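Local atomic coordinates of putative prephenate dehydratase (PDB entry 4LUB), a protein that probably catalyses the decarboxylating dehydration of prephenate to 3-phenylpyruvate, a step in the biosynthesis of L-phenylalanine. Residues T214-I220 against F253-L258; S195-P201 against G262-L268; E189-S195 against G269-R275. One frame throughout, in Å; residues are numbered along the deposited sequence.

Interaction 1 of 3, residues T214-I220 against F253-L258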
loop_
_atom_site.group_PDB
_atom_site.type_symbol
_atom_site.label_atom_id
_atom_site.label_comp_id
_atom_site.label_asym_id
_atom_site.label_seq_id
_atom_site.Cartn_x
_atom_site.Cartn_y
_atom_site.Cartn_z
ATOM N N THR B 214 -9.371 -17.028 5.636
ATOM C CA THR B 214 -9.512 -18.120 4.684
ATOM C C THR B 214 -8.174 -18.822 4.431
ATOM O O THR B 214 -8.092 -20.050 4.390
ATOM C CB THR B 214 -10.080 -17.603 3.349
ATOM O OG1 THR B 214 -11.414 -17.109 3.548
ATOM C CG2 THR B 214 -10.106 -18.702 2.334
ATOM N N PHE B 215 -7.131 -18.026 4.239
ATOM C CA PHE B 215 -5.783 -18.544 4.061
ATOM C C PHE B 215 -5.122 -18.883 5.387
ATOM O O PHE B 215 -4.386 -19.868 5.495
ATOM C CB PHE B 215 -4.928 -17.539 3.290
ATOM C CG PHE B 215 -5.326 -17.389 1.851
ATOM C CD1 PHE B 215 -6.316 -16.493 1.479
ATOM C CD2 PHE B 215 -4.710 -18.147 0.868
ATOM C CE1 PHE B 215 -6.685 -16.359 0.149
ATOM C CE2 PHE B 215 -5.075 -18.017 -0.464
ATOM C CZ PHE B 215 -6.062 -17.121 -0.817
ATOM N N ALA B 216 -5.364 -18.033 6.382
ATOM C CA ALA B 216 -4.778 -18.202 7.704
ATOM C C ALA B 216 -5.118 -19.532 8.368
ATOM O O ALA B 216 -4.218 -20.230 8.839
ATOM C CB ALA B 216 -5.204 -17.050 8.614
ATOM N N TRP B 217 -6.399 -19.892 8.412
ATOM C CA TRP B 217 -6.768 -21.136 9.092
ATOM C C TRP B 217 -6.140 -22.344 8.408
ATOM O O TRP B 217 -5.852 -23.334 9.071
ATOM C CB TRP B 217 -8.308 -21.280 9.246
ATOM C CG TRP B 217 -9.157 -21.759 8.059
ATOM C CD1 TRP B 217 -9.968 -20.985 7.273
ATOM C CD2 TRP B 217 -9.294 -23.106 7.564
ATOM N NE1 TRP B 217 -10.591 -21.764 6.313
ATOM C CE2 TRP B 217 -10.189 -23.062 6.467
ATOM C CE3 TRP B 217 -8.734 -24.335 7.925
ATOM C CZ2 TRP B 217 -10.546 -24.202 5.748
ATOM C CZ3 TRP B 217 -9.093 -25.469 7.200
ATOM C CH2 TRP B 217 -9.985 -25.391 6.126
ATOM N N ARG B 218 -5.848 -22.239 7.111
ATOM C CA ARG B 218 -5.199 -23.342 6.403
ATOM C C ARG B 218 -3.680 -23.295 6.559
ATOM O O ARG B 218 -2.973 -24.147 6.028
ATOM C CB ARG B 218 -5.544 -23.323 4.904
ATOM C CG ARG B 218 -7.032 -23.335 4.573
ATOM C CD ARG B 218 -7.258 -23.412 3.064
ATOM N NE ARG B 218 -8.576 -23.953 2.737
ATOM C CZ ARG B 218 -9.706 -23.253 2.747
ATOM N NH1 ARG B 218 -9.705 -21.957 3.047
ATOM N NH2 ARG B 218 -10.841 -23.850 2.443
ATOM N N GLY B 219 -3.183 -22.308 7.297
ATOM C CA GLY B 219 -1.750 -22.125 7.437
ATOM C C GLY B 219 -1.000 -21.676 6.188
ATOM O O GLY B 219 0.205 -21.895 6.078
ATOM N N ILE B 220 -1.704 -21.069 5.239
ATOM C CA ILE B 220 -1.045 -20.467 4.074
ATOM C C ILE B 220 -0.619 -19.045 4.433
ATOM O O ILE B 220 -1.465 -18.177 4.645
ATOM C CB ILE B 220 -1.959 -20.460 2.836
ATOM C CG1 ILE B 220 -2.331 -21.901 2.442
ATOM C CG2 ILE B 220 -1.286 -19.740 1.657
ATOM C CD1 ILE B 220 -3.613 -22.001 1.619
ATOM N N PHE B 253 -8.412 -24.719 -2.722
ATOM C CA PHE B 253 -9.558 -24.707 -1.815
ATOM C C PHE B 253 -9.754 -23.347 -1.150
ATOM O O PHE B 253 -10.888 -22.894 -0.997
ATOM C CB PHE B 253 -9.438 -25.814 -0.751
ATOM C CG PHE B 253 -9.459 -27.212 -1.326
ATOM C CD1 PHE B 253 -10.568 -27.664 -2.019
ATOM C CD2 PHE B 253 -8.396 -28.076 -1.141
ATOM C CE1 PHE B 253 -10.603 -28.938 -2.552
ATOM C CE2 PHE B 253 -8.430 -29.359 -1.661
ATOM C CZ PHE B 253 -9.532 -29.789 -2.365
ATOM N N ALA B 254 -8.663 -22.719 -0.722
ATOM C CA ALA B 254 -8.729 -21.350 -0.206
ATOM C C ALA B 254 -9.472 -20.417 -1.169
ATOM O O ALA B 254 -10.380 -19.691 -0.761
ATOM C CB ALA B 254 -7.333 -20.812 0.078
ATOM N N LEU B 255 -9.081 -20.441 -2.441
ATOM C CA LEU B 255 -9.754 -19.639 -3.475
ATOM C C LEU B 255 -11.228 -19.985 -3.643
ATOM O O LEU B 255 -12.056 -19.093 -3.827
ATOM C CB LEU B 255 -9.053 -19.786 -4.831
ATOM C CG LEU B 255 -7.583 -19.375 -4.864
ATOM C CD1 LEU B 255 -6.955 -19.717 -6.200
ATOM C CD2 LEU B 255 -7.457 -17.882 -4.573
ATOM N N GLU B 256 -11.547 -21.280 -3.634
ATOM C CA GLU B 256 -12.942 -21.727 -3.630
ATOM C C GLU B 256 -13.734 -21.139 -2.458
ATOM O O GLU B 256 -14.860 -20.678 -2.640
ATOM C CB GLU B 256 -13.031 -23.260 -3.616
ATOM C CG GLU B 256 -12.527 -23.928 -4.888
ATOM C CD GLU B 256 -12.769 -25.433 -4.905
ATOM O OE1 GLU B 256 -13.527 -25.935 -4.052
ATOM O OE2 GLU B 256 -12.172 -26.121 -5.756
ATOM N N GLU B 257 -13.164 -21.169 -1.258
ATOM C CA GLU B 257 -13.828 -20.552 -0.109
ATOM C C GLU B 257 -14.061 -19.039 -0.281
ATOM O O GLU B 257 -15.118 -18.531 0.089
ATOM C CB GLU B 257 -13.056 -20.817 1.193
ATOM C CG GLU B 257 -13.894 -20.456 2.423
ATOM C CD GLU B 257 -13.265 -20.815 3.761
ATOM O OE1 GLU B 257 -12.174 -21.435 3.805
ATOM O OE2 GLU B 257 -13.875 -20.441 4.783
ATOM N N LEU B 258 -13.072 -18.316 -0.796
ATOM C CA LEU B 258 -13.279 -16.905 -1.136
ATOM C C LEU B 258 -14.537 -16.708 -1.982
ATOM O O LEU B 258 -15.407 -15.894 -1.643
ATOM C CB LEU B 258 -12.066 -16.331 -1.868
ATOM C CG LEU B 258 -10.780 -16.166 -1.061
ATOM C CD1 LEU B 258 -9.753 -15.383 -1.862
ATOM C CD2 LEU B 258 -11.063 -15.453 0.247
#
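The methyl of Ala254 sits over one face of the Phe215 ring, 3.9 Å from CB to the ring centroid, in a CH-pi contact displaced toward the CE2 side. Leucine methyls close on the rim of the same ring: Leu258 CD1 lies 3.8 Å from Phe215 CE1, near the ring plane, and Leu255 CD2 approaches CZ. One step outward, Thr214 turns CG2 onto helix 248-261, 3.3 Å from Ala254 O, while its hydroxyl bonds back to Lys210 O.

The polar edge gathers on one oxygen. Glu257, extended with CG opposite its backbone N (chi1 -167°), delivers OE1 to Arg218 NH1 at 2.6 Å in a salt bridge, and the same OE1 accepts Trp217 NE1 at 3.0 Å in the indole plane. Arg218 NH1 also bonds Thr214 O at 2.8 Å; the guanidinium lies between Trp217 CZ2 over one face and Ala254 CA over the other. Gly219, with positive phi, completes a Schellman motif.

The two segments belong to helices 208-216 and 248-261, the helical layer of the ACT domain; Phe215 and Leu255 both rest on Leu196 of strand 189-199, and Phe215 stacks with Phe243.

Interaction 2 of 3, residues S195-P201 against G262-L268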
loop_
_atom_site.group_PDB
_atom_site.type_symbol
_atom_site.label_atom_id
_atom_site.label_comp_id
_atom_site.label_asym_id
_atom_site.label_seq_id
_atom_site.Cartn_x
_atom_site.Cartn_y
_atom_site.Cartn_z
ATOM N N SER B 195 0.043 -14.344 -6.331
ATOM C CA SER B 195 -0.402 -12.981 -6.064
ATOM C C SER B 195 -1.829 -12.792 -6.530
ATOM O O SER B 195 -2.196 -13.200 -7.633
ATOM C CB SER B 195 0.510 -11.957 -6.741
ATOM O OG SER B 195 1.821 -12.024 -6.216
ATOM N N LEU B 196 -2.633 -12.172 -5.679
ATOM C CA LEU B 196 -4.040 -12.000 -5.962
ATOM C C LEU B 196 -4.406 -10.532 -5.873
ATOM O O LEU B 196 -3.819 -9.783 -5.083
ATOM C CB LEU B 196 -4.898 -12.793 -4.970
ATOM C CG LEU B 196 -4.828 -14.323 -4.970
ATOM C CD1 LEU B 196 -5.519 -14.874 -3.716
ATOM C CD2 LEU B 196 -5.363 -14.971 -6.235
ATOM N N ALA B 197 -5.349 -10.106 -6.702
ATOM C CA ALA B 197 -6.005 -8.832 -6.469
ATOM C C ALA B 197 -7.437 -9.100 -6.004
ATOM O O ALA B 197 -8.230 -9.683 -6.744
ATOM C CB ALA B 197 -5.982 -7.968 -7.730
ATOM N N LEU B 198 -7.759 -8.703 -4.775
ATOM C CA LEU B 198 -9.091 -8.945 -4.215
ATOM C C LEU B 198 -9.910 -7.673 -4.161
ATOM O O LEU B 198 -9.391 -6.600 -3.844
ATOM C CB LEU B 198 -9.039 -9.526 -2.798
ATOM C CG LEU B 198 -8.193 -10.720 -2.372
ATOM C CD1 LEU B 198 -8.163 -10.757 -0.860
ATOM C CD2 LEU B 198 -8.786 -11.997 -2.897
ATOM N N THR B 199 -11.195 -7.805 -4.466
ATOM C CA THR B 199 -12.177 -6.778 -4.146
ATOM C C THR B 199 -13.198 -7.381 -3.187
ATOM O O THR B 199 -13.510 -8.570 -3.262
ATOM C CB THR B 199 -12.876 -6.228 -5.387
ATOM O OG1 THR B 199 -13.349 -7.314 -6.192
ATOM C CG2 THR B 199 -11.899 -5.399 -6.205
ATOM N N LEU B 200 -13.705 -6.566 -2.275
ATOM C CA LEU B 200 -14.550 -7.080 -1.218
ATOM C C LEU B 200 -16.023 -6.773 -1.520
ATOM O O LEU B 200 -16.312 -5.900 -2.333
ATOM C CB LEU B 200 -14.105 -6.460 0.110
ATOM C CG LEU B 200 -12.654 -6.842 0.444
ATOM C CD1 LEU B 200 -12.065 -5.923 1.494
ATOM C CD2 LEU B 200 -12.511 -8.301 0.849
ATOM N N PRO B 201 -16.954 -7.503 -0.882
ATOM C CA PRO B 201 -18.385 -7.222 -1.070
ATOM C C PRO B 201 -18.738 -5.839 -0.539
ATOM O O PRO B 201 -18.350 -5.503 0.584
ATOM C CB PRO B 201 -19.082 -8.322 -0.259
ATOM C CG PRO B 201 -18.081 -9.408 -0.151
ATOM C CD PRO B 201 -16.738 -8.740 -0.112
ATOM N N GLY B 262 -18.300 -14.858 -1.382
ATOM C CA GLY B 262 -18.624 -13.704 -2.201
ATOM C C GLY B 262 -17.491 -12.707 -2.380
ATOM O O GLY B 262 -17.719 -11.582 -2.822
ATOM N N ILE B 263 -16.272 -13.104 -2.030
ATOM C CA ILE B 263 -15.099 -12.273 -2.290
ATOM C C ILE B 263 -14.555 -12.567 -3.684
ATOM O O ILE B 263 -14.297 -13.724 -4.029
ATOM C CB ILE B 263 -13.985 -12.492 -1.236
ATOM C CG1 ILE B 263 -14.465 -12.040 0.145
ATOM C CG2 ILE B 263 -12.724 -11.720 -1.608
ATOM C CD1 ILE B 263 -13.770 -12.746 1.286
ATOM N N HIS B 264 -14.376 -11.521 -4.486
ATOM C CA HIS B 264 -13.882 -11.710 -5.841
ATOM C C HIS B 264 -12.388 -11.483 -5.891
ATOM O O HIS B 264 -11.851 -10.639 -5.175
ATOM C CB HIS B 264 -14.570 -10.757 -6.822
ATOM C CG HIS B 264 -16.024 -11.044 -7.033
ATOM N ND1 HIS B 264 -17.019 -10.153 -6.694
ATOM C CD2 HIS B 264 -16.647 -12.119 -7.569
ATOM C CE1 HIS B 264 -18.195 -10.670 -7.005
ATOM N NE2 HIS B 264 -17.997 -11.862 -7.539
ATOM N N TYR B 265 -11.718 -12.255 -6.736
ATOM C CA TYR B 265 -10.275 -12.169 -6.849
ATOM C C TYR B 265 -9.874 -12.279 -8.305
ATOM O O TYR B 265 -10.557 -12.919 -9.098
ATOM C CB TYR B 265 -9.578 -13.252 -6.012
ATOM C CG TYR B 265 -9.901 -14.663 -6.430
ATOM C CD1 TYR B 265 -9.136 -15.316 -7.386
ATOM C CD2 TYR B 265 -10.975 -15.346 -5.869
ATOM C CE1 TYR B 265 -9.429 -16.605 -7.777
ATOM C CE2 TYR B 265 -11.267 -16.642 -6.246
ATOM C CZ TYR B 265 -10.496 -17.264 -7.201
ATOM O OH TYR B 265 -10.775 -18.548 -7.601
ATOM N N LYS B 266 -8.785 -11.600 -8.642
ATOM C CA LYS B 266 -8.061 -11.816 -9.884
ATOM C C LYS B 266 -6.694 -12.409 -9.567
ATOM O O LYS B 266 -5.953 -11.849 -8.761
ATOM C CB LYS B 266 -7.910 -10.499 -10.648
ATOM C CG LYS B 266 -7.271 -10.618 -12.010
ATOM C CD LYS B 266 -7.257 -9.258 -12.670
ATOM C CE LYS B 266 -6.571 -9.295 -14.015
ATOM N NZ LYS B 266 -6.777 -8.015 -14.732
ATOM N N ILE B 267 -6.375 -13.551 -10.168
ATOM C CA ILE B 267 -5.032 -14.112 -10.051
ATOM C C ILE B 267 -4.040 -13.330 -10.899
ATOM O O ILE B 267 -4.104 -13.359 -12.129
ATOM C CB ILE B 267 -4.980 -15.595 -10.463
ATOM C CG1 ILE B 267 -5.954 -16.414 -9.612
ATOM C CG2 ILE B 267 -3.550 -16.135 -10.333
ATOM C CD1 ILE B 267 -5.929 -17.896 -9.913
ATOM N N LEU B 268 -3.131 -12.620 -10.235
ATOM C CA LEU B 268 -2.133 -11.838 -10.948
ATOM C C LEU B 268 -0.975 -12.720 -11.395
ATOM O O LEU B 268 -0.292 -12.401 -12.362
ATOM C CB LEU B 268 -1.608 -10.697 -10.070
ATOM C CG LEU B 268 -2.618 -9.657 -9.587
ATOM C CD1 LEU B 268 -1.908 -8.596 -8.769
ATOM C CD2 LEU B 268 -3.336 -9.023 -10.767
HETATM O O HOH W 1 -11.088 -8.628 -7.645
#
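Leu198 lays CD2 against Tyr265 CB, 3.5 Å away, across a non-hydrogen-bonded pair of the antiparallel sheet of the ACT domain, a ferredoxin-like beta-alpha-beta-beta-alpha-beta fold. Strands 189-199 and 264-274, the first and last of that fold, run side by side here. Leu196 and Ile267 form the next such pair, their side chains pointing the same way, with Leu196 CD2 3.7 Å from Ile267 CG1. Tyr265 holds its ring between the backbone N and the carbonyl carbon (chi1 62°), and CD1 reaches the same Leu196 methyl. This face, with Leu196, Leu198 and Tyr265, is covered by helix 248-261; Phe215 and Ala211 of helix 208-216 cover the two leucines as well.

The other face carries Ala197, Thr199, His264 and Lys266. Ala197 and Lys266 exchange two nearly straight backbone bonds, N to O, each 2.8 Å, whereas of the two bonds joining Thr199 and His264 the one from His264 N is weak. Phe69 of helix 62-70 touches Ala197 and Thr199, and Lys266 stretches its fully extended chain to carbonyls at the end of that helix and just beyond, Ala72 O among them. Just beyond Thr199 and His264, Pro201 CD packs on Ile263 CG1. A water donates to Ala197 O at 3.2 Å and lies 3.0 Å from Thr199 OG1 of the same strand, with only a weak bond across to His264 O.

Interaction 3 of 3, residues E189-S195 against G269-R275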
loop_
_atom_site.group_PDB
_atom_site.type_symbol
_atom_site.label_atom_id
_atom_site.label_comp_id
_atom_site.label_asym_id
_atom_site.label_seq_id
_atom_site.Cartn_x
_atom_site.Cartn_y
_atom_site.Cartn_z
ATOM N N GLU B 189 16.291 -20.910 -7.160
ATOM C CA GLU B 189 14.931 -20.824 -6.635
ATOM C C GLU B 189 14.920 -20.597 -5.140
ATOM O O GLU B 189 15.601 -21.290 -4.388
ATOM C CB GLU B 189 14.122 -22.085 -6.953
ATOM C CG GLU B 189 12.633 -21.880 -6.713
ATOM C CD GLU B 189 11.775 -23.044 -7.160
ATOM O OE1 GLU B 189 11.853 -23.422 -8.344
ATOM O OE2 GLU B 189 11.021 -23.583 -6.318
ATOM N N GLU B 190 14.135 -19.619 -4.714
ATOM C CA GLU B 190 14.104 -19.230 -3.319
ATOM C C GLU B 190 12.696 -19.371 -2.716
ATOM O O GLU B 190 12.544 -19.469 -1.497
ATOM C CB GLU B 190 14.655 -17.806 -3.203
ATOM C CG GLU B 190 13.979 -16.877 -2.234
ATOM C CD GLU B 190 14.634 -15.510 -2.228
ATOM O OE1 GLU B 190 15.818 -15.422 -2.626
ATOM O OE2 GLU B 190 13.966 -14.533 -1.829
ATOM N N ASP B 191 11.671 -19.423 -3.569
ATOM C CA ASP B 191 10.286 -19.412 -3.085
ATOM C C ASP B 191 9.249 -19.693 -4.170
ATOM O O ASP B 191 9.533 -19.624 -5.371
ATOM C CB ASP B 191 9.967 -18.074 -2.409
ATOM C CG ASP B 191 9.043 -18.230 -1.212
ATOM O OD1 ASP B 191 8.511 -19.340 -1.006
ATOM O OD2 ASP B 191 8.860 -17.246 -0.465
ATOM N N GLN B 192 8.058 -20.092 -3.723
ATOM C CA GLN B 192 6.879 -20.188 -4.579
ATOM C C GLN B 192 5.740 -19.324 -4.052
ATOM O O GLN B 192 5.374 -19.415 -2.876
ATOM C CB GLN B 192 6.428 -21.643 -4.703
ATOM C CG GLN B 192 7.531 -22.562 -5.197
ATOM C CD GLN B 192 7.503 -22.753 -6.700
ATOM O OE1 GLN B 192 6.563 -22.331 -7.374
ATOM N NE2 GLN B 192 8.551 -23.370 -7.238
ATOM N N LYS B 193 5.168 -18.494 -4.922
ATOM C CA LYS B 193 4.141 -17.567 -4.469
ATOM C C LYS B 193 2.962 -17.480 -5.422
ATOM O O LYS B 193 3.052 -17.879 -6.572
ATOM C CB LYS B 193 4.737 -16.163 -4.274
ATOM C CG LYS B 193 5.525 -16.000 -2.974
ATOM C CD LYS B 193 6.153 -14.615 -2.866
ATOM C CE LYS B 193 6.957 -14.468 -1.580
ATOM N NZ LYS B 193 7.566 -13.111 -1.428
ATOM N N ILE B 194 1.862 -16.930 -4.921
ATOM C CA ILE B 194 0.716 -16.595 -5.747
ATOM C C ILE B 194 0.319 -15.186 -5.342
ATOM O O ILE B 194 0.294 -14.857 -4.157
ATOM C CB ILE B 194 -0.473 -17.591 -5.573
ATOM C CG1 ILE B 194 -1.703 -17.094 -6.323
ATOM C CG2 ILE B 194 -0.824 -17.800 -4.093
ATOM C CD1 ILE B 194 -2.772 -18.163 -6.520
ATOM N N SER B 195 0.043 -14.344 -6.331
ATOM C CA SER B 195 -0.402 -12.981 -6.064
ATOM C C SER B 195 -1.829 -12.792 -6.530
ATOM O O SER B 195 -2.196 -13.200 -7.633
ATOM C CB SER B 195 0.510 -11.957 -6.741
ATOM O OG SER B 195 1.821 -12.024 -6.216
ATOM N N GLY B 269 -0.772 -13.841 -10.707
ATOM C CA GLY B 269 0.312 -14.742 -11.050
ATOM C C GLY B 269 0.540 -15.899 -10.095
ATOM O O GLY B 269 0.320 -15.769 -8.891
ATOM N N LYS B 270 0.939 -17.041 -10.655
ATOM C CA LYS B 270 1.559 -18.137 -9.905
ATOM C C LYS B 270 2.978 -18.345 -10.413
ATOM O O LYS B 270 3.175 -18.624 -11.592
ATOM C CB LYS B 270 0.777 -19.453 -10.029
ATOM C CG LYS B 270 -0.686 -19.401 -9.635
ATOM C CD LYS B 270 -1.284 -20.794 -9.749
ATOM C CE LYS B 270 -2.793 -20.802 -9.618
ATOM N NZ LYS B 270 -3.317 -22.199 -9.725
ATOM N N TYR B 271 3.975 -18.204 -9.547
ATOM C CA TYR B 271 5.338 -18.114 -10.062
ATOM C C TYR B 271 6.368 -18.611 -9.066
ATOM O O TYR B 271 6.134 -18.607 -7.854
ATOM C CB TYR B 271 5.660 -16.664 -10.447
ATOM C CG TYR B 271 5.286 -15.675 -9.362
ATOM C CD1 TYR B 271 6.162 -15.406 -8.314
ATOM C CD2 TYR B 271 4.049 -15.028 -9.369
ATOM C CE1 TYR B 271 5.828 -14.518 -7.305
ATOM C CE2 TYR B 271 3.703 -14.134 -8.359
ATOM C CZ TYR B 271 4.605 -13.884 -7.331
ATOM O OH TYR B 271 4.284 -13.006 -6.323
ATOM N N ALA B 272 7.525 -19.011 -9.585
ATOM C CA ALA B 272 8.689 -19.250 -8.741
ATOM C C ALA B 272 9.441 -17.938 -8.529
ATOM O O ALA B 272 9.392 -17.037 -9.370
ATOM C CB ALA B 272 9.601 -20.303 -9.366
ATOM N N VAL B 273 10.098 -17.827 -7.378
ATOM C CA VAL B 273 10.950 -16.689 -7.069
ATOM C C VAL B 273 12.426 -17.051 -7.187
ATOM O O VAL B 273 12.893 -17.984 -6.542
ATOM C CB VAL B 273 10.677 -16.148 -5.645
ATOM C CG1 VAL B 273 11.537 -14.913 -5.362
ATOM C CG2 VAL B 273 9.183 -15.871 -5.455
ATOM N N TYR B 274 13.149 -16.290 -7.998
ATOM C CA TYR B 274 14.585 -16.467 -8.184
ATOM C C TYR B 274 15.286 -15.222 -7.657
ATOM O O TYR B 274 14.702 -14.141 -7.677
ATOM C CB TYR B 274 14.913 -16.689 -9.656
ATOM C CG TYR B 274 14.123 -17.807 -10.302
ATOM C CD1 TYR B 274 14.543 -19.128 -10.211
ATOM C CD2 TYR B 274 12.955 -17.536 -11.009
ATOM C CE1 TYR B 274 13.817 -20.154 -10.807
ATOM C CE2 TYR B 274 12.227 -18.551 -11.614
ATOM C CZ TYR B 274 12.662 -19.856 -11.510
ATOM O OH TYR B 274 11.936 -20.862 -12.108
ATOM N N ARG B 275 16.496 -15.361 -7.126
ATOM C CA ARG B 275 17.187 -14.186 -6.600
ATOM C C ARG B 275 18.381 -13.810 -7.471
ATOM O O ARG B 275 19.307 -14.603 -7.644
ATOM C CB ARG B 275 17.635 -14.413 -5.154
ATOM C CG ARG B 275 18.278 -13.183 -4.513
ATOM C CD ARG B 275 18.363 -13.317 -2.997
ATOM N NE ARG B 275 17.055 -13.188 -2.354
ATOM C CZ ARG B 275 16.621 -12.097 -1.727
ATOM N NH1 ARG B 275 17.390 -11.021 -1.643
ATOM N NH2 ARG B 275 15.414 -12.083 -1.175
HETATM O O HOH W 2 4.078 -20.863 -7.245
#
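Glu190 and Arg275 meet side-on at the C-terminal end of strand 264-274, beside a classic beta bulge: Glu190 and Asp191 both face Val273. Arg275 NE gives its proton to Glu190 OE1 at 2.6 Å and NH2 to OE2 at 2.9 Å, each on a syn lone pair, and the guanidinium and carboxylate planes are only 12° apart. Both carboxylate oxygens thus have a donor, and the two bonds together fix the rotation of the carboxylate in nearly the guanidinium plane.

Two backbone bonds span the bulge. Val273 O takes Glu190 N nearly in line, and Val273 N bonds Asp191 O at 2.8 Å from above the carbonyl plane. Farther along, Lys193 and Tyr271 exchange two bonds, both 3.1 Å and nearly straight; Ser195 N then bonds Gly269 O, with a weak return bond.

Among the side chains, Gln192 is bent at chi2 (-94°), which swings NE2 back to Glu189 OE2 at 2.6 Å. A water lies 2.9 Å from Gln192 OE1 and 3.1 Å from Tyr271 O and could donate to either, though it has more acceptors nearby than protons. Asp191 OD1 takes Gln192 N and a weak bond from His246. Ile194 CD1 lies along Lys270 CG on the same face as Gln192.

Strand 75-83 adds on beside 264-274, with Ala272 and Tyr274 bonding the backbone of Glu79; strand 172-179 meets the side chains of the Lys193/Tyr271 face, Trp176 against the Tyr271 ring. That ring has Lys193 O over its centre, and its hydroxyl donates to Ser195 OG at 2.7 Å; OG is also bonded to Asp242 OD1.

Interactions 2 and 3 are successive lengths of one antiparallel ladder, strands 189-199 and 264-274, meeting at Ser195, their centres 19 Å apart. Interaction 1 lies within the chain loop that both close, its centre 13 Å from that of interaction 2, and it supplies the helices on the sheet there: Leu258 CD1 lies 3.7 Å from Leu198 CD2, and Leu255 CD2 lies 3.7 Å from Leu196 CD1. Helix 248-261 passes through Gly262 and Ile263 into the last strand, with Leu258 O 2.9 Å from Ile263 N, a probable hydrogen bond. Interaction 3, not touching interaction 1, carries the ladder away from the helices toward strands 75-83 and 172-179, joining the ACT part to the prephenate dehydratase region.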